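Local coordinates for uncharacterized protein (Methylibium petroleiphilum, PDB 3PL0) that is uncharacterised but belongs to a family of iron-dependent dioxygenases with a cupin fold, and probably acts as a dioxygenase, at residues A13-R18 with G23-T28; A89-Q92 with N97-H100; E129-L134 with V170-V175; K133-Q138 with D213-I218. One frame throughout, in Å; residues are numbered along the deposited sequence. Where two conformers were deposited one is given.

From the N terminus, interaction 1 closes a short turn-back: helix 12-22 folds against the strand 24-27 that follows it. Interaction 2 comes next in series, within the connection between strands 90-92 and 103-105, and its centre lies about 29 Å from that of interaction 1. Interactions 3 and 4 open from the same end of helix 118-134, sharing Lys133 and Leu134, and close on strand 172-181 and, later, on the turn after strand 209-213, so their loops overlap; their centres are about 6 Å apart. Interaction 1 touches both, through Leu16 and the Gly23 O to Asp213 N pair, so two helices and three strands of the large antiparallel sheet are joined.

Interaction 1: A13-R18 with G23-T28; sequences ATALQR and GFCVLT
Apolar packing makes up most of this contact, and Ala15, Arg18, Cys25 and Leu27 supply it. The CB of Ala15 meets Cys25 SG at 3.9 Å and, farther along the strand, Leu27 CD2 at 4.2 Å. Cys25 places its sulfur between the backbone N and the carbonyl carbon (chi1 68°), and from there SG reaches the helix surface, also coming within 4.0 Å of Ala15 O. One turn on, the aliphatic base of Arg18 does the touching, its CB lying 3.8 Å from Cys25 CB.

These contacts seat helix 12-22 on strand 24-27, which pairs antiparallel with strand 209-213 in the large sheet of the cupin fold. The axes of the two short segments approach to 7.6 Å, and their directions differ by 150°, as expected where the chain reverses immediately after a helix. Gly23 makes the reversal with a positive phi, a conformation that favours glycine.

Polar interaction between the segments is slight: Gly23 N donates to Arg18 O across 3.4 Å in a weak, bent bond. The charged end of Arg18 turns elsewhere, because its chain bends at chi2 (-87°) and leads the guanidinium away from the strand to a salt bridge between NE and Asp5 OD2. Leu16, which points away from the strand, packs against Leu130, Lys133 and Leu134 of helix 118-134.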
loop_
_atom_site.group_PDB
_atom_site.type_symbol
_atom_site.label_atom_id
_atom_site.label_comp_id
_atom_site.label_asym_id
_atom_site.label_seq_id
_atom_site.Cartn_x
_atom_site.Cartn_y
_atom_site.Cartn_z
ATOM N N ALA A 13 -2.710 20.415 2.146
ATOM C CA ALA A 13 -3.955 21.000 1.642
ATOM C C ALA A 13 -4.150 20.718 0.129
ATOM O O ALA A 13 -5.235 20.329 -0.294
ATOM C CB ALA A 13 -4.049 22.527 1.970
ATOM N N THR A 14 -3.115 20.881 -0.690
ATOM C CA THR A 14 -3.265 20.520 -2.094
ATOM C C THR A 14 -3.574 19.029 -2.234
ATOM O O THR A 14 -4.460 18.697 -2.969
ATOM C CB THR A 14 -2.054 20.906 -2.951
ATOM O OG1 THR A 14 -1.753 22.278 -2.732
ATOM C CG2 THR A 14 -2.352 20.733 -4.418
ATOM N N ALA A 15 -2.901 18.164 -1.463
ATOM C CA ALA A 15 -3.120 16.707 -1.538
ATOM C C ALA A 15 -4.584 16.366 -1.245
ATOM O O ALA A 15 -5.194 15.525 -1.923
ATOM C CB ALA A 15 -2.183 15.966 -0.601
ATOM N N LEU A 16 -5.138 17.046 -0.239
ATOM C CA LEU A 16 -6.558 16.905 0.068
ATOM C C LEU A 16 -7.443 17.322 -1.110
ATOM O O LEU A 16 -8.408 16.634 -1.423
ATOM C CB LEU A 16 -6.940 17.713 1.324
ATOM C CG LEU A 16 -6.584 17.114 2.684
ATOM C CD1 LEU A 16 -6.972 18.096 3.789
ATOM C CD2 LEU A 16 -7.318 15.804 2.908
ATOM N N GLN A 17 -7.121 18.439 -1.759
ATOM C CA GLN A 17 -7.961 18.912 -2.862
ATOM C C GLN A 17 -7.914 17.875 -3.984
ATOM O O GLN A 17 -8.928 17.575 -4.611
ATOM C CB GLN A 17 -7.509 20.284 -3.359
ATOM C CG GLN A 17 -7.678 21.430 -2.334
ATOM C CD GLN A 17 -9.001 22.105 -2.412
ATOM O OE1 GLN A 17 -9.974 21.557 -2.960
ATOM N NE2 GLN A 17 -9.049 23.352 -1.922
ATOM N N ARG A 18 -6.730 17.328 -4.214
ATOM C CA ARG A 18 -6.532 16.325 -5.268
ATOM C C ARG A 18 -7.364 15.049 -4.993
ATOM O O ARG A 18 -8.030 14.536 -5.865
ATOM C CB ARG A 18 -5.051 15.955 -5.365
ATOM C CG ARG A 18 -4.159 17.047 -5.975
ATOM C CD ARG A 18 -4.109 16.967 -7.533
ATOM N NE ARG A 18 -2.867 17.567 -8.047
ATOM C CZ ARG A 18 -2.741 18.808 -8.485
ATOM N NH1 ARG A 18 -3.766 19.660 -8.467
ATOM N NH2 ARG A 18 -1.558 19.226 -8.894
ATOM N N GLY A 23 -9.592 11.572 -6.562
ATOM C CA GLY A 23 -9.612 10.347 -5.811
ATOM C C GLY A 23 -8.254 9.709 -5.585
ATOM O O GLY A 23 -8.178 8.599 -5.031
ATOM N N PHE A 24 -7.180 10.384 -5.995
ATOM C CA PHE A 24 -5.826 9.896 -5.671
ATOM C C PHE A 24 -4.865 11.058 -5.733
ATOM O O PHE A 24 -5.173 12.115 -6.283
ATOM C CB PHE A 24 -5.348 8.788 -6.610
ATOM C CG PHE A 24 -4.936 9.278 -7.988
ATOM C CD1 PHE A 24 -5.892 9.595 -8.940
ATOM C CD2 PHE A 24 -3.608 9.453 -8.308
ATOM C CE1 PHE A 24 -5.521 10.072 -10.180
ATOM C CE2 PHE A 24 -3.229 9.948 -9.572
ATOM C CZ PHE A 24 -4.183 10.241 -10.486
ATOM N N CYS A 25 -3.696 10.855 -5.169
ATOM C CA CYS A 25 -2.597 11.749 -5.423
ATOM C C CYS A 25 -1.289 11.025 -5.116
ATOM O O CYS A 25 -1.278 10.024 -4.381
ATOM C CB CYS A 25 -2.713 13.013 -4.596
ATOM S SG CYS A 25 -2.502 12.773 -2.836
ATOM N N VAL A 26 -0.207 11.554 -5.663
ATOM C CA VAL A 26 1.117 11.038 -5.419
ATOM C C VAL A 26 1.898 12.020 -4.558
ATOM O O VAL A 26 1.950 13.192 -4.896
ATOM C CB VAL A 26 1.824 10.845 -6.756
ATOM C CG1 VAL A 26 3.317 10.359 -6.556
ATOM C CG2 VAL A 26 1.009 9.869 -7.647
ATOM N N LEU A 27 2.514 11.542 -3.471
ATOM C CA LEU A 27 3.448 12.347 -2.680
ATOM C C LEU A 27 4.873 11.935 -3.072
ATOM O O LEU A 27 5.243 10.748 -2.971
ATOM C CB LEU A 27 3.261 12.098 -1.172
ATOM C CG LEU A 27 1.848 12.270 -0.612
ATOM C CD1 LEU A 27 1.899 11.961 0.864
ATOM C CD2 LEU A 27 1.329 13.725 -0.840
ATOM N N THR A 28 5.679 12.908 -3.483
ATOM C CA THR A 28 7.098 12.669 -3.700
ATOM C C THR A 28 7.711 12.351 -2.329
ATOM O O THR A 28 7.120 12.703 -1.280
ATOM C CB THR A 28 7.802 13.913 -4.297
ATOM O OG1 THR A 28 7.737 15.014 -3.369
ATOM C CG2 THR A 28 7.156 14.342 -5.638
#

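Interaction 2: A89-Q92 with N97-H100; sequences AHWQ and NALH
Trp91 meets Ala98 and the backbone of Leu99 and His100 with the outer end of its indole. From CB the side chain sets out toward the 97-100 segment with CG anti to the backbone N (chi1 -160°), which carries the ring system across a gap of 10.2 Å between the CA atoms of Trp91 and His100. In the five-membered ring, NE1 donates a hydrogen bond to Gly101 O, just beyond the segment, which, with the packing at the other end of the indole, probably limits its rotation.

The strand carrying Trp91 pairs with strand 103-105 in a small two-stranded antiparallel sheet, and residues 97-100 belong to the long connection of this beta-hairpin. The tryptophan therefore spans its own hairpin loop.

Farther out on the six-membered ring, CZ2 lies 4.1 Å from Ala98 CB and is also near His100 C, which sits at the ring edge near its plane. CH2, at the far corner, takes the closest contacts: Ala98 O at 3.6 Å, again at the edge, and Ala98 CB at 3.8 Å. CZ3 sees the same carbonyl oxygen at 4.0 Å. Replacing Trp91 by alanine is likely to open a gap beside Ala98 and leave Gly101 O without its indole donor. Gln251 and Pro253 near the C terminus also pack against this ring, while Leu99 pairs through its backbone with Ala254.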
loop_
_atom_site.group_PDB
_atom_site.type_symbol
_atom_site.label_atom_id
_atom_site.label_comp_id
_atom_site.label_asym_id
_atom_site.label_seq_id
_atom_site.Cartn_x
_atom_site.Cartn_y
_atom_site.Cartn_z
ATOM N N ALA A 89 -6.266 -12.469 10.972
ATOM C CA ALA A 89 -6.317 -12.885 9.593
ATOM C C ALA A 89 -6.772 -11.766 8.669
ATOM O O ALA A 89 -7.451 -10.819 9.084
ATOM C CB ALA A 89 -7.244 -14.078 9.456
ATOM N N HIS A 90 -6.417 -11.909 7.399
ATOM C CA HIS A 90 -6.792 -10.964 6.401
ATOM C C HIS A 90 -7.934 -11.604 5.603
ATOM O O HIS A 90 -7.779 -12.727 5.155
ATOM C CB HIS A 90 -5.588 -10.615 5.511
ATOM C CG HIS A 90 -5.956 -9.722 4.373
ATOM N ND1 HIS A 90 -6.349 -8.412 4.551
ATOM C CD2 HIS A 90 -6.080 -9.972 3.052
ATOM C CE1 HIS A 90 -6.678 -7.890 3.385
ATOM N NE2 HIS A 90 -6.512 -8.813 2.454
ATOM N N TRP A 91 -9.064 -10.901 5.444
ATOM C CA TRP A 91 -10.233 -11.419 4.747
ATOM C C TRP A 91 -10.179 -11.137 3.245
ATOM O O TRP A 91 -9.878 -10.034 2.837
ATOM C CB TRP A 91 -11.538 -10.803 5.344
ATOM C CG TRP A 91 -12.830 -11.581 5.056
ATOM C CD1 TRP A 91 -12.950 -12.926 4.940
ATOM C CD2 TRP A 91 -14.162 -11.046 4.859
ATOM N NE1 TRP A 91 -14.247 -13.269 4.667
ATOM C CE2 TRP A 91 -15.015 -12.134 4.609
ATOM C CE3 TRP A 91 -14.703 -9.745 4.836
ATOM C CZ2 TRP A 91 -16.418 -11.980 4.380
ATOM C CZ3 TRP A 91 -16.091 -9.585 4.619
ATOM C CH2 TRP A 91 -16.927 -10.709 4.390
ATOM N N GLN A 92 -10.515 -12.136 2.442
ATOM C CA GLN A 92 -10.482 -12.046 0.976
ATOM C C GLN A 92 -11.779 -12.691 0.401
ATOM O O GLN A 92 -11.727 -13.753 -0.268
ATOM C CB GLN A 92 -9.237 -12.780 0.420
ATOM C CG GLN A 92 -7.946 -11.981 0.463
ATOM C CD GLN A 92 -6.660 -12.840 0.357
ATOM O OE1 GLN A 92 -5.621 -12.472 0.911
ATOM N NE2 GLN A 92 -6.747 -13.985 -0.307
ATOM N N ASN A 97 -19.442 -7.198 -1.459
ATOM C CA ASN A 97 -20.834 -7.378 -1.015
ATOM C C ASN A 97 -21.026 -8.520 -0.014
ATOM O O ASN A 97 -22.161 -8.761 0.420
ATOM C CB ASN A 97 -21.720 -7.671 -2.236
ATOM C CG ASN A 97 -21.855 -6.478 -3.144
ATOM O OD1 ASN A 97 -21.805 -5.355 -2.685
ATOM N ND2 ASN A 97 -22.001 -6.724 -4.438
ATOM N N ALA A 98 -19.946 -9.255 0.281
ATOM C CA ALA A 98 -20.006 -10.417 1.142
ATOM C C ALA A 98 -20.263 -9.996 2.582
ATOM O O ALA A 98 -19.746 -8.990 3.055
ATOM C CB ALA A 98 -18.712 -11.260 1.033
ATOM N N LEU A 99 -21.126 -10.744 3.244
ATOM C CA LEU A 99 -21.462 -10.558 4.642
ATOM C C LEU A 99 -20.768 -11.622 5.477
ATOM O O LEU A 99 -20.450 -11.377 6.621
ATOM C CB LEU A 99 -22.956 -10.714 4.839
ATOM C CG LEU A 99 -23.804 -9.652 4.196
ATOM C CD1 LEU A 99 -25.231 -9.937 4.553
ATOM C CD2 LEU A 99 -23.351 -8.261 4.666
ATOM N N HIS A 100 -20.514 -12.791 4.887
ATOM C CA HIS A 100 -20.040 -13.952 5.633
ATOM C C HIS A 100 -19.338 -14.898 4.658
ATOM O O HIS A 100 -19.517 -14.797 3.446
ATOM C CB HIS A 100 -21.259 -14.612 6.283
ATOM C CG HIS A 100 -20.981 -15.863 7.057
ATOM N ND1 HIS A 100 -20.788 -17.085 6.451
ATOM C CD2 HIS A 100 -20.955 -16.096 8.391
ATOM C CE1 HIS A 100 -20.630 -18.011 7.378
ATOM N NE2 HIS A 100 -20.727 -17.439 8.564
#

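Interaction 3: E129-L134 with V170-V175; sequences ELFAKL and VDFVAV
Phe131 and Phe172 hold the closest backbone approach, CA to CA 6.9 Å, where helix segment 129-134 runs at 146° to strand segment 172-175 with the axes 10.0 Å apart. The contact packs helix 118-134 against the large antiparallel sheet of the cupin, or double-stranded beta-helix, fold. Strand 172-181 enters here through a classic beta bulge, where Asp171 and Phe172 lie opposite Tyr245.

The two phenyl rings lie nearly parallel, with planes 10° apart and centroids separated by 4.6 Å, but they are so far displaced that little of one lies over the other. The offset puts each CB over the other ring. Phe172 CB stands 3.4 Å from the centroid of Phe131, almost on the ring normal, and Phe131 CB lies 4.0 Å from that of Phe172, giving reciprocal CH-pi contacts. Phe172 CG is anti to its carbonyl carbon (chi1 -62°), which brings the face of its ring to Phe131 CB, and the two side chains run antiparallel alongside each other.

Tyr245 meets the Phe131 ring edge-to-face. Leu134 adds to the contact beyond the rings, its CD1 approaching Phe172 CE1 at 3.7 Å, whereas at the other end Phe131 CZ lies 3.8 Å from Val173 O.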
loop_
_atom_site.group_PDB
_atom_site.type_symbol
_atom_site.label_atom_id
_atom_site.label_comp_id
_atom_site.label_asym_id
_atom_site.label_seq_id
_atom_site.Cartn_x
_atom_site.Cartn_y
_atom_site.Cartn_z
ATOM N N GLU A 129 -4.367 10.986 9.664
ATOM C CA GLU A 129 -4.820 12.346 9.934
ATOM C C GLU A 129 -5.264 13.010 8.647
ATOM O O GLU A 129 -6.300 13.678 8.594
ATOM C CB GLU A 129 -3.708 13.167 10.604
ATOM C CG GLU A 129 -3.582 12.924 12.101
ATOM C CD GLU A 129 -2.267 13.461 12.693
ATOM O OE1 GLU A 129 -1.383 13.871 11.909
ATOM O OE2 GLU A 129 -2.092 13.464 13.946
ATOM N N LEU A 130 -4.491 12.781 7.590
ATOM C CA LEU A 130 -4.825 13.318 6.253
ATOM C C LEU A 130 -6.139 12.733 5.738
ATOM O O LEU A 130 -7.090 13.468 5.396
ATOM C CB LEU A 130 -3.681 13.024 5.316
ATOM C CG LEU A 130 -3.784 13.555 3.871
ATOM C CD1 LEU A 130 -2.420 13.582 3.194
ATOM C CD2 LEU A 130 -4.693 12.660 3.054
ATOM N N PHE A 131 -6.224 11.405 5.755
ATOM C CA PHE A 131 -7.424 10.718 5.277
ATOM C C PHE A 131 -8.707 11.112 6.058
ATOM O O PHE A 131 -9.757 11.285 5.463
ATOM C CB PHE A 131 -7.217 9.209 5.321
ATOM C CG PHE A 131 -6.244 8.667 4.289
ATOM C CD1 PHE A 131 -6.214 9.157 2.985
ATOM C CD2 PHE A 131 -5.430 7.619 4.597
ATOM C CE1 PHE A 131 -5.363 8.640 2.047
ATOM C CE2 PHE A 131 -4.570 7.110 3.670
ATOM C CZ PHE A 131 -4.536 7.601 2.387
ATOM N N ALA A 132 -8.606 11.284 7.368
ATOM C CA ALA A 132 -9.757 11.724 8.181
ATOM C C ALA A 132 -10.261 13.110 7.823
ATOM O O ALA A 132 -11.435 13.410 8.082
ATOM C CB ALA A 132 -9.408 11.686 9.685
ATOM N N LYS A 133 -9.409 13.957 7.242
ATOM C CA LYS A 133 -9.849 15.260 6.754
ATOM C C LYS A 133 -10.741 15.149 5.542
ATOM O O LYS A 133 -11.527 16.052 5.306
ATOM C CB LYS A 133 -8.686 16.199 6.432
ATOM C CG LYS A 133 -7.840 16.617 7.619
ATOM C CD LYS A 133 -8.545 17.677 8.492
ATOM N N LEU A 134 -10.675 14.053 4.787
ATOM C CA LEU A 134 -11.550 13.910 3.613
ATOM C C LEU A 134 -12.851 13.278 4.010
ATOM O O LEU A 134 -13.917 13.717 3.571
ATOM C CB LEU A 134 -10.944 12.999 2.573
ATOM C CG LEU A 134 -9.997 13.629 1.608
ATOM C CD1 LEU A 134 -9.155 12.516 0.979
ATOM C CD2 LEU A 134 -10.798 14.423 0.589
ATOM N N VAL A 170 -11.902 -0.925 1.465
ATOM C CA VAL A 170 -11.646 -0.124 2.647
ATOM C C VAL A 170 -12.062 1.314 2.337
ATOM O O VAL A 170 -12.692 1.572 1.329
ATOM C CB VAL A 170 -10.146 -0.233 3.061
ATOM C CG1 VAL A 170 -9.774 -1.682 3.460
ATOM C CG2 VAL A 170 -9.195 0.258 1.931
ATOM N N ASP A 171 -11.669 2.267 3.159
ATOM C CA ASP A 171 -11.921 3.674 2.862
ATOM C C ASP A 171 -10.790 4.335 2.053
ATOM O O ASP A 171 -11.048 5.003 1.047
ATOM C CB ASP A 171 -12.141 4.453 4.137
ATOM C CG ASP A 171 -13.533 4.213 4.710
ATOM O OD1 ASP A 171 -14.449 4.970 4.321
ATOM O OD2 ASP A 171 -13.697 3.235 5.459
ATOM N N PHE A 172 -9.565 4.193 2.530
ATOM C CA PHE A 172 -8.365 4.780 1.897
ATOM C C PHE A 172 -7.222 3.795 1.906
ATOM O O PHE A 172 -7.128 2.935 2.812
ATOM C CB PHE A 172 -7.924 6.065 2.600
ATOM C CG PHE A 172 -8.944 7.138 2.556
ATOM C CD1 PHE A 172 -9.050 7.958 1.460
ATOM C CD2 PHE A 172 -9.846 7.306 3.606
ATOM C CE1 PHE A 172 -10.008 8.935 1.405
ATOM C CE2 PHE A 172 -10.806 8.272 3.551
ATOM C CZ PHE A 172 -10.897 9.092 2.463
ATOM N N VAL A 173 -6.407 3.878 0.840
ATOM C CA VAL A 173 -5.199 3.096 0.710
ATOM C C VAL A 173 -3.991 3.975 0.435
ATOM O O VAL A 173 -4.088 4.998 -0.294
ATOM C CB VAL A 173 -5.349 2.047 -0.380
ATOM C CG1 VAL A 173 -4.040 1.243 -0.508
ATOM C CG2 VAL A 173 -6.549 1.113 -0.055
ATOM N N ALA A 174 -2.858 3.611 1.044
ATOM C CA ALA A 174 -1.569 4.179 0.664
ATOM C C ALA A 174 -0.697 3.067 0.181
ATOM O O ALA A 174 -0.490 2.082 0.890
ATOM C CB ALA A 174 -0.878 4.860 1.832
ATOM N N VAL A 175 -0.180 3.219 -1.029
ATOM C CA VAL A 175 0.866 2.335 -1.552
ATOM C C VAL A 175 2.202 3.081 -1.482
ATOM O O VAL A 175 2.407 4.083 -2.185
ATOM C CB VAL A 175 0.606 1.948 -3.001
ATOM C CG1 VAL A 175 1.735 0.999 -3.509
ATOM C CG2 VAL A 175 -0.779 1.278 -3.153
#

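Interaction 4: K133-Q138 with D213-I218; sequences KLRAPQ and DDQQVI
Arg135 and Asp213 form the tight part of this contact, a salt bridge to a carboxylate that also makes an Asx turn: Asp213 OD1 accepts from the backbone N of Gln215 as well, at 3.0 Å. The bridge joins the segment that leaves helix 118-134 to the turn between strands 209-213 and 217-226 of the cupin fold. Two nitrogens make the grip, end-on, with NH1 bonding OD2 and NH2 bonding OD1 of Asp213, both at 3.2 Å. The bonds run close to the guanidinium plane, but the carboxylate is turned 41° from it; OD2 is met on the syn side yet out of the carboxylate plane, and OD1 from above that plane. Arg135 NH2 and Gln215 N reach OD1 from opposite faces, which restrains the rotation of the buried carboxylate.

The looser, solvent side belongs to Gln215, an exposed residue whose extended chain lays its amide over one face of the Arg135 guanidinium. The two planes are only 8° apart, a stack without a hydrogen bond. Arg135 arrives with CG anti to its N (chi1 -153°) and a bend at chi3 that turns the NH1/NH2 end toward the carboxylate; Asp171 gives NH2 a second, long and weak ion pair. A leucine in place of Arg135 would probably leave the buried Asp213 carboxylate without its counter-charge and the Gln215 amide free to turn. Over the centre of the guanidinium, Gln215 OE1 sits 3.4 Å above the plane.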
loop_
_atom_site.group_PDB
_atom_site.type_symbol
_atom_site.label_atom_id
_atom_site.label_comp_id
_atom_site.label_asym_id
_atom_site.label_seq_id
_atom_site.Cartn_x
_atom_site.Cartn_y
_atom_site.Cartn_z
ATOM N N LYS A 133 -9.409 13.957 7.242
ATOM C CA LYS A 133 -9.849 15.260 6.754
ATOM C C LYS A 133 -10.741 15.149 5.542
ATOM O O LYS A 133 -11.527 16.052 5.306
ATOM C CB LYS A 133 -8.686 16.199 6.432
ATOM C CG LYS A 133 -7.840 16.617 7.619
ATOM C CD LYS A 133 -8.545 17.677 8.492
ATOM N N LEU A 134 -10.675 14.053 4.787
ATOM C CA LEU A 134 -11.550 13.910 3.613
ATOM C C LEU A 134 -12.851 13.278 4.010
ATOM O O LEU A 134 -13.917 13.717 3.571
ATOM C CB LEU A 134 -10.944 12.999 2.573
ATOM C CG LEU A 134 -9.997 13.629 1.608
ATOM C CD1 LEU A 134 -9.155 12.516 0.979
ATOM C CD2 LEU A 134 -10.798 14.423 0.589
ATOM N N ARG A 135 -12.739 12.185 4.765
ATOM C CA ARG A 135 -13.898 11.460 5.266
ATOM C C ARG A 135 -13.604 10.967 6.683
ATOM O O ARG A 135 -12.940 9.952 6.872
ATOM C CB ARG A 135 -14.207 10.278 4.344
ATOM C CG ARG A 135 -15.636 9.827 4.312
ATOM C CD ARG A 135 -15.960 9.166 2.981
ATOM N NE ARG A 135 -15.136 7.987 2.720
ATOM C CZ ARG A 135 -14.393 7.776 1.622
ATOM N NH1 ARG A 135 -14.362 8.663 0.644
ATOM N NH2 ARG A 135 -13.688 6.649 1.477
ATOM N N ALA A 136 -14.114 11.672 7.674
ATOM C CA ALA A 136 -13.865 11.313 9.067
ATOM C C ALA A 136 -14.417 9.934 9.383
ATOM O O ALA A 136 -15.561 9.665 9.137
ATOM C CB ALA A 136 -14.514 12.358 10.004
ATOM N N PRO A 137 -13.604 9.061 9.964
ATOM C CA PRO A 137 -14.115 7.720 10.284
ATOM C C PRO A 137 -15.016 7.669 11.529
ATOM O O PRO A 137 -14.834 8.464 12.449
ATOM C CB PRO A 137 -12.846 6.928 10.561
ATOM C CG PRO A 137 -11.850 7.971 11.043
ATOM C CD PRO A 137 -12.201 9.261 10.358
ATOM N N GLN A 138 -15.948 6.720 11.550
ATOM C CA GLN A 138 -16.846 6.532 12.692
ATOM C C GLN A 138 -16.075 6.529 14.019
ATOM O O GLN A 138 -15.087 5.822 14.178
ATOM C CB GLN A 138 -17.653 5.232 12.543
ATOM C CG GLN A 138 -18.612 4.909 13.717
ATOM C CD GLN A 138 -19.569 6.037 14.052
ATOM O OE1 GLN A 138 -20.031 6.769 13.173
ATOM N NE2 GLN A 138 -19.887 6.173 15.338
ATOM N N ASP A 213 -8.393 7.079 -2.625
ATOM C CA ASP A 213 -9.722 7.001 -2.029
ATOM C C ASP A 213 -10.330 5.758 -2.623
ATOM O O ASP A 213 -10.782 5.707 -3.796
ATOM C CB ASP A 213 -10.527 8.230 -2.376
ATOM C CG ASP A 213 -11.947 8.186 -1.844
ATOM O OD1 ASP A 213 -12.449 7.121 -1.407
ATOM O OD2 ASP A 213 -12.569 9.253 -1.899
ATOM N N ASP A 214 -10.354 4.737 -1.800
ATOM C CA ASP A 214 -10.754 3.410 -2.251
ATOM C C ASP A 214 -12.212 3.309 -2.694
ATOM O O ASP A 214 -12.611 2.322 -3.289
ATOM C CB ASP A 214 -10.491 2.398 -1.143
ATOM C CG ASP A 214 -10.441 1.001 -1.653
ATOM O OD1 ASP A 214 -9.593 0.720 -2.551
ATOM O OD2 ASP A 214 -11.267 0.189 -1.187
ATOM N N GLN A 215 -13.009 4.326 -2.391
ATOM C CA GLN A 215 -14.409 4.369 -2.863
ATOM C C GLN A 215 -14.563 5.114 -4.201
ATOM O O GLN A 215 -15.643 5.163 -4.746
ATOM C CB GLN A 215 -15.314 5.003 -1.776
ATOM C CG GLN A 215 -15.348 4.150 -0.471
ATOM C CD GLN A 215 -16.268 4.725 0.613
ATOM O OE1 GLN A 215 -16.921 5.752 0.431
ATOM N NE2 GLN A 215 -16.298 4.065 1.745
ATOM N N GLN A 216 -13.494 5.705 -4.717
ATOM C CA GLN A 216 -13.597 6.537 -5.924
ATOM C C GLN A 216 -12.713 6.105 -7.081
ATOM O O GLN A 216 -12.965 6.476 -8.209
ATOM C CB GLN A 216 -13.230 7.952 -5.555
ATOM C CG GLN A 216 -14.293 8.627 -4.708
ATOM C CD GLN A 216 -15.604 8.755 -5.456
ATOM O OE1 GLN A 216 -15.624 9.197 -6.606
ATOM N NE2 GLN A 216 -16.702 8.350 -4.818
ATOM N N VAL A 217 -11.659 5.343 -6.802
ATOM C CA VAL A 217 -10.729 4.902 -7.829
ATOM C C VAL A 217 -10.472 3.402 -7.645
ATOM O O VAL A 217 -10.769 2.807 -6.571
ATOM C CB VAL A 217 -9.407 5.696 -7.781
ATOM C CG1 VAL A 217 -9.669 7.186 -8.023
ATOM C CG2 VAL A 217 -8.703 5.464 -6.434
ATOM N N ILE A 218 -10.020 2.801 -8.740
ATOM C CA ILE A 218 -9.484 1.447 -8.743
ATOM C C ILE A 218 -8.051 1.495 -9.285
ATOM O O ILE A 218 -7.638 2.472 -9.912
ATOM C CB ILE A 218 -10.365 0.447 -9.515
ATOM C CG1 ILE A 218 -10.516 0.846 -11.003
ATOM C CG2 ILE A 218 -11.766 0.263 -8.796
ATOM C CD1 ILE A 218 -11.313 -0.160 -11.808
#